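Local coordinates for protein reducing-end xylose-releasing exo-oligoxylanase Rex8A (Paenibacillus barcinonensis, PDB 6SUD) that hydrolyses linear and branched xylooligosaccharides as an exo-oligoxylanase, releasing xylose from their reducing ends, at residues A[97-102]-A[112-117]; A[54-59]-A[91-96]. The protein carries 1 engineered substitution. One frame throughout, in Å; residues are numbered along the deposited sequence.

Contact 1 (A[97-102]-A[112-117])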
loop_
_atom_site.group_PDB
_atom_site.type_symbol
_atom_site.label_atom_id
_atom_site.label_comp_id
_atom_site.label_asym_id
_atom_site.label_seq_id
_atom_site.Cartn_x
_atom_site.Cartn_y
_atom_site.Cartn_z
ATOM N N THR A 97 2.954 20.876 1.609
ATOM C CA THR A 97 2.720 22.238 1.053
ATOM C C THR A 97 1.365 22.318 0.330
ATOM O O THR A 97 0.648 23.314 0.544
ATOM C CB THR A 97 3.884 22.646 0.138
ATOM O OG1 THR A 97 5.062 22.722 0.947
ATOM C CG2 THR A 97 3.658 23.969 -0.557
ATOM N N TYR A 98 1.012 21.339 -0.511
ATOM C CA TYR A 98 -0.155 21.438 -1.428
ATOM C C TYR A 98 -1.375 20.646 -0.943
ATOM O O TYR A 98 -2.504 21.083 -1.234
ATOM C CB TYR A 98 0.241 21.009 -2.838
ATOM C CG TYR A 98 1.247 21.921 -3.487
ATOM C CD1 TYR A 98 1.033 23.289 -3.567
ATOM C CD2 TYR A 98 2.411 21.407 -4.038
ATOM C CE1 TYR A 98 1.953 24.124 -4.178
ATOM C CE2 TYR A 98 3.336 22.229 -4.654
ATOM C CZ TYR A 98 3.105 23.590 -4.727
ATOM O OH TYR A 98 4.035 24.387 -5.329
ATOM N N MET A 99 -1.177 19.529 -0.242
ATOM C CA MET A 99 -2.258 18.523 -0.062
ATOM C C MET A 99 -2.818 18.530 1.364
ATOM O O MET A 99 -4.046 18.324 1.484
ATOM C CB MET A 99 -1.759 17.130 -0.444
ATOM C CG MET A 99 -1.310 17.080 -1.899
ATOM S SD MET A 99 -0.710 15.452 -2.348
ATOM C CE MET A 99 -2.195 14.724 -3.039
ATOM N N GLN A 100 -1.991 18.745 2.391
ATOM C CA GLN A 100 -2.442 18.628 3.808
ATOM C C GLN A 100 -3.301 19.846 4.159
ATOM O O GLN A 100 -2.846 20.978 3.957
ATOM C CB GLN A 100 -1.283 18.511 4.799
ATOM C CG GLN A 100 -1.731 18.091 6.199
ATOM C CD GLN A 100 -0.581 17.829 7.142
ATOM O OE1 GLN A 100 0.449 18.511 7.104
ATOM N NE2 GLN A 100 -0.756 16.832 7.999
ATOM N N HIS A 101 -4.495 19.599 4.692
ATOM C CA HIS A 101 -5.450 20.633 5.169
ATOM C C HIS A 101 -4.957 21.253 6.483
ATOM O O HIS A 101 -4.572 20.498 7.393
ATOM C CB HIS A 101 -6.835 20.019 5.353
ATOM C CG HIS A 101 -7.496 19.611 4.084
ATOM N ND1 HIS A 101 -8.007 20.535 3.187
ATOM C CD2 HIS A 101 -7.762 18.391 3.568
ATOM C CE1 HIS A 101 -8.554 19.897 2.170
ATOM N NE2 HIS A 101 -8.418 18.579 2.377
ATOM N N THR A 102 -5.018 22.582 6.600
ATOM C CA THR A 102 -4.585 23.312 7.823
ATOM C C THR A 102 -5.792 23.650 8.706
ATOM O O THR A 102 -5.564 23.972 9.890
ATOM C CB THR A 102 -3.771 24.564 7.475
ATOM O OG1 THR A 102 -4.584 25.446 6.705
ATOM C CG2 THR A 102 -2.509 24.240 6.710
ATOM N N TRP A 112 -7.255 14.100 -1.532
ATOM C CA TRP A 112 -6.861 12.780 -2.089
ATOM C C TRP A 112 -6.182 12.981 -3.449
ATOM O O TRP A 112 -5.404 12.113 -3.845
ATOM C CB TRP A 112 -8.026 11.791 -2.161
ATOM C CG TRP A 112 -9.029 11.991 -3.256
ATOM C CD1 TRP A 112 -10.165 12.739 -3.189
ATOM C CD2 TRP A 112 -9.049 11.361 -4.555
ATOM N NE1 TRP A 112 -10.876 12.641 -4.353
ATOM C CE2 TRP A 112 -10.213 11.808 -5.213
ATOM C CE3 TRP A 112 -8.187 10.494 -5.231
ATOM C CZ2 TRP A 112 -10.543 11.409 -6.509
ATOM C CZ3 TRP A 112 -8.510 10.097 -6.508
ATOM C CH2 TRP A 112 -9.681 10.538 -7.127
ATOM N N HIS A 113 -6.454 14.074 -4.157
ATOM C CA HIS A 113 -5.787 14.304 -5.461
ATOM C C HIS A 113 -5.708 15.794 -5.773
ATOM O O HIS A 113 -6.536 16.560 -5.276
ATOM C CB HIS A 113 -6.426 13.445 -6.568
ATOM C CG HIS A 113 -7.697 13.965 -7.152
ATOM N ND1 HIS A 113 -8.000 13.832 -8.497
ATOM C CD2 HIS A 113 -8.763 14.572 -6.591
ATOM C CE1 HIS A 113 -9.176 14.377 -8.738
ATOM N NE2 HIS A 113 -9.678 14.806 -7.581
ATOM N N CYS A 114 -4.722 16.165 -6.578
ATOM C CA CYS A 114 -4.503 17.557 -7.032
ATOM C C CYS A 114 -3.913 17.523 -8.437
ATOM O O CYS A 114 -3.457 16.449 -8.889
ATOM C CB CYS A 114 -3.608 18.329 -6.067
ATOM S SG CYS A 114 -1.934 17.661 -5.878
ATOM N N LYS A 115 -3.943 18.667 -9.111
ATOM C CA LYS A 115 -3.239 18.825 -10.403
ATOM C C LYS A 115 -1.746 18.755 -10.120
ATOM O O LYS A 115 -1.321 19.067 -9.014
ATOM C CB LYS A 115 -3.588 20.164 -11.043
ATOM C CG LYS A 115 -5.050 20.323 -11.417
ATOM C CD LYS A 115 -5.333 21.673 -12.014
ATOM C CE LYS A 115 -4.775 21.814 -13.409
ATOM N NZ LYS A 115 -4.993 23.180 -13.933
ATOM N N PRO A 116 -0.901 18.357 -11.096
ATOM C CA PRO A 116 0.547 18.348 -10.881
ATOM C C PRO A 116 1.128 19.679 -10.361
ATOM O O PRO A 116 2.104 19.625 -9.626
ATOM C CB PRO A 116 1.105 17.966 -12.262
ATOM C CG PRO A 116 -0.022 17.208 -12.931
ATOM C CD PRO A 116 -1.292 17.861 -12.430
ATOM N N ASP A 117 0.495 20.817 -10.678
ATOM C CA ASP A 117 0.922 22.174 -10.232
ATOM C C ASP A 117 0.523 22.425 -8.767
ATOM O O ASP A 117 0.944 23.460 -8.215
ATOM C CB ASP A 117 0.389 23.260 -11.177
ATOM C CG ASP A 117 -1.048 23.706 -10.944
ATOM O OD1 ASP A 117 -1.795 22.995 -10.237
ATOM O OD2 ASP A 117 -1.412 24.777 -11.483
#
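The end of helix 85-99 packs against the central strand, 113-114, of a small three-stranded antiparallel sheet at the xylose-binding cleft, with M99 and Y98 meeting the chain of 112-117 at C114 and D117. The touch is light and largely apolar, burying 192 Å² in all. M99 makes the largest single contribution. Its CG lies anti to the carbonyl carbon (chi1 -60°), the chain runs on extended, and a bend at the last torsion (chi3 94°) curls the methyl back, leaving C114 SG beside both ends of the thioether: 4.1 Å from M99 CG and 4.1 Å from M99 CE. The same methyl reaches the backbone before C114, with M99 CE 4.2 Å from W112 O. C114 in turn backs onto V67 of the neighbouring strand 67-68.

One helical position earlier, the Y98 ring serves as a flat plate. D117 O sits 4.1 Å from Y98 CZ, above one face and toward the rim, while T97 CG2 lies over the centre of the opposite face. Y94 meets Y98 edge-to-face. D117 meets the ring through its backbone oxygen; its carboxylate bonds through OD1 to T119 OG1 within the turn leading to strand 120-122.

At the other end of the strand segment, the indole of W112 and the imidazole of H113 overlap, W112 CZ2 standing 3.6 Å above the centre of the H113 ring; H113 ND1 is held by D66 OD2. The W112 side chain comes to about 4 Å from a bound xylose and about 7 Å from the side chain of E70, the probable proton donor. A barrel helix thus backs the segment whose first residue, W112, lines the sugar-binding cleft, an arrangement in keeping with the (alpha/alpha)6 barrel of family 8 glycosidases.

Contact 2 (A[54-59]-A[91-96])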
loop_
_atom_site.group_PDB
_atom_site.type_symbol
_atom_site.label_atom_id
_atom_site.label_comp_id
_atom_site.label_asym_id
_atom_site.label_seq_id
_atom_site.Cartn_x
_atom_site.Cartn_y
_atom_site.Cartn_z
ATOM N N ASP A 54 13.572 23.365 -6.368
ATOM C CA ASP A 54 14.753 22.871 -5.624
ATOM C C ASP A 54 14.312 21.883 -4.548
ATOM O O ASP A 54 15.175 21.135 -4.076
ATOM C CB ASP A 54 15.576 24.023 -5.040
ATOM C CG ASP A 54 16.017 25.040 -6.086
ATOM O OD1 ASP A 54 16.373 24.619 -7.214
ATOM O OD2 ASP A 54 15.975 26.248 -5.790
ATOM N N ASP A 55 13.028 21.829 -4.194
ATOM C CA ASP A 55 12.678 21.193 -2.908
ATOM C C ASP A 55 11.351 20.426 -2.982
ATOM O O ASP A 55 10.903 19.999 -1.922
ATOM C CB ASP A 55 12.709 22.263 -1.818
ATOM C CG ASP A 55 11.489 23.162 -1.786
ATOM O OD1 ASP A 55 10.735 23.192 -2.789
ATOM O OD2 ASP A 55 11.293 23.824 -0.741
ATOM N N LYS A 56 10.761 20.218 -4.159
ATOM C CA LYS A 56 9.497 19.443 -4.235
ATOM C C LYS A 56 9.586 18.368 -5.315
ATOM O O LYS A 56 10.539 18.345 -6.104
ATOM C CB LYS A 56 8.303 20.374 -4.432
ATOM C CG LYS A 56 7.949 21.180 -3.197
ATOM C CD LYS A 56 6.728 22.052 -3.372
ATOM C CE LYS A 56 7.027 23.358 -4.069
ATOM N NZ LYS A 56 7.399 24.428 -3.112
ATOM N N GLY A 57 8.596 17.484 -5.325
ATOM C CA GLY A 57 8.475 16.435 -6.346
ATOM C C GLY A 57 7.158 15.731 -6.179
ATOM O O GLY A 57 6.606 15.803 -5.077
ATOM N N TYR A 58 6.655 15.103 -7.234
ATOM C CA TYR A 58 5.360 14.386 -7.186
ATOM C C TYR A 58 5.474 13.060 -7.944
ATOM O O TYR A 58 6.317 12.898 -8.837
ATOM C CB TYR A 58 4.220 15.277 -7.688
ATOM C CG TYR A 58 4.349 15.732 -9.120
ATOM C CD1 TYR A 58 3.985 14.899 -10.164
ATOM C CD2 TYR A 58 4.791 17.009 -9.432
ATOM C CE1 TYR A 58 4.088 15.307 -11.489
ATOM C CE2 TYR A 58 4.910 17.431 -10.749
ATOM C CZ TYR A 58 4.543 16.582 -11.782
ATOM O OH TYR A 58 4.637 16.981 -13.087
ATOM N N MET A 59 4.634 12.113 -7.527
ATOM C CA MET A 59 4.384 10.811 -8.173
ATOM C C MET A 59 3.138 11.026 -9.045
ATOM O O MET A 59 2.121 11.458 -8.478
ATOM C CB MET A 59 4.121 9.768 -7.073
ATOM C CG MET A 59 5.292 9.552 -6.127
ATOM S SD MET A 59 6.787 8.878 -6.955
ATOM C CE MET A 59 6.304 7.154 -7.057
ATOM N N LEU A 91 9.091 14.694 -2.028
ATOM C CA LEU A 91 7.685 14.203 -2.062
ATOM C C LEU A 91 6.929 14.703 -0.826
ATOM O O LEU A 91 5.823 15.228 -0.976
ATOM C CB LEU A 91 7.663 12.672 -2.107
ATOM C CG LEU A 91 8.103 12.072 -3.442
ATOM C CD1 LEU A 91 8.366 10.585 -3.326
ATOM C CD2 LEU A 91 7.080 12.365 -4.517
ATOM N N TRP A 92 7.521 14.553 0.352
ATOM C CA TRP A 92 6.863 14.974 1.618
ATOM C C TRP A 92 6.565 16.477 1.567
ATOM O O TRP A 92 5.445 16.893 1.966
ATOM C CB TRP A 92 7.684 14.591 2.850
ATOM C CG TRP A 92 7.101 15.124 4.124
ATOM C CD1 TRP A 92 7.731 15.907 5.047
ATOM C CD2 TRP A 92 5.746 14.974 4.588
ATOM N NE1 TRP A 92 6.877 16.222 6.069
ATOM C CE2 TRP A 92 5.648 15.677 5.811
ATOM C CE3 TRP A 92 4.606 14.321 4.092
ATOM C CZ2 TRP A 92 4.466 15.733 6.552
ATOM C CZ3 TRP A 92 3.439 14.377 4.819
ATOM C CH2 TRP A 92 3.373 15.076 6.032
ATOM N N ASN A 93 7.522 17.274 1.102
ATOM C CA ASN A 93 7.378 18.748 1.052
ATOM C C ASN A 93 6.197 19.100 0.146
ATOM O O ASN A 93 5.388 19.964 0.547
ATOM C CB ASN A 93 8.677 19.435 0.631
ATOM C CG ASN A 93 8.662 20.911 0.952
ATOM O OD1 ASN A 93 7.901 21.368 1.816
ATOM N ND2 ASN A 93 9.508 21.660 0.272
ATOM N N TYR A 94 6.095 18.454 -1.025
ATOM C CA TYR A 94 4.941 18.608 -1.947
ATOM C C TYR A 94 3.628 18.291 -1.200
ATOM O O TYR A 94 2.726 19.143 -1.228
ATOM C CB TYR A 94 5.149 17.768 -3.212
ATOM C CG TYR A 94 4.084 17.934 -4.263
ATOM C CD1 TYR A 94 2.834 17.347 -4.128
ATOM C CD2 TYR A 94 4.323 18.683 -5.405
ATOM C CE1 TYR A 94 1.857 17.502 -5.100
ATOM C CE2 TYR A 94 3.363 18.836 -6.392
ATOM C CZ TYR A 94 2.124 18.242 -6.240
ATOM O OH TYR A 94 1.183 18.413 -7.216
ATOM N N ALA A 95 3.510 17.119 -0.565
ATOM C CA ALA A 95 2.291 16.682 0.164
ATOM C C ALA A 95 1.967 17.704 1.266
ATOM O O ALA A 95 0.804 18.115 1.394
ATOM C CB ALA A 95 2.471 15.295 0.754
ATOM N N TYR A 96 2.982 18.084 2.041
ATOM C CA TYR A 96 2.857 19.019 3.191
ATOM C C TYR A 96 2.345 20.378 2.684
ATOM O O TYR A 96 1.388 20.946 3.262
ATOM C CB TYR A 96 4.197 19.152 3.918
ATOM C CG TYR A 96 4.245 20.288 4.906
ATOM C CD1 TYR A 96 3.633 20.180 6.145
ATOM C CD2 TYR A 96 4.882 21.479 4.592
ATOM C CE1 TYR A 96 3.664 21.226 7.052
ATOM C CE2 TYR A 96 4.930 22.529 5.496
ATOM C CZ TYR A 96 4.324 22.399 6.732
ATOM O OH TYR A 96 4.350 23.436 7.623
#
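This is a buried strand-on-helix contact, in which K56, G57 and Y58 of the two-stranded hairpin 49-59 lie almost at right angles across L91, N93 and Y94 of helix 85-99. The short axes cross at -87° and approach to 5.8 Å, a close approach consistent with G57, which has no side chain, passing over the helix.

G57 O is turned into the helix surface. It meets Y94 CB at 3.1 Å and receives a CA-H...O contact from L91 CA at 3.6 Å, yet it has no conventional hydrogen-bond partner. Beyond it, the Y94 ring stands with Y58 CB over its face, 3.9 Å from its centroid, a CH-pi contact; K56 CB approaches the edge of the same ring. The two tyrosine rings themselves lie oblique, touching through Y58 CD2 and Y94 CE2. L91 CD2 lies 3.5 Å from G57 O and also packs against M59 CG, and M72 of helix 69-81 touches L91, Y58 and Y94.

The polar end belongs to N93. With CG anti to the backbone N (chi1 -164°), its amide reaches the loop, where N93 ND2 donates to D55 O at 3.1 Å. The acceptor lies in the amide plane, but the nitrogen sits well above the carbonyl plane. D55 OD1 forms a long salt bridge of 3.6 Å with K56 NZ.

At the buried G57 O, the CA-H of L91 probably offsets the missing hydrogen bond only in part, while the side-chain hydrogen bond from N93 ties the helix to the residue just before the strand; the interface probably relies mainly on close packing.

In the fold
From the N-terminal side, strand 56-59 closes its hairpin with strand 49-52, and the chain then runs through strand 67-68 and helix 69-81 before helix 85-99 returns to it, making contact 2 across 31 intervening residues. Contact 1 follows in series, closing a loop of nine residues without helix or strand; the two neither nest nor cross. Helix 85-99 serves both, its middle turns under the hairpin and its end beside strand 113-114. The contacts also touch directly: Y94 OH probably bonds P116 O at 2.9 Å. Together they join the hairpin and the cleft-lining sheet to one barrel helix.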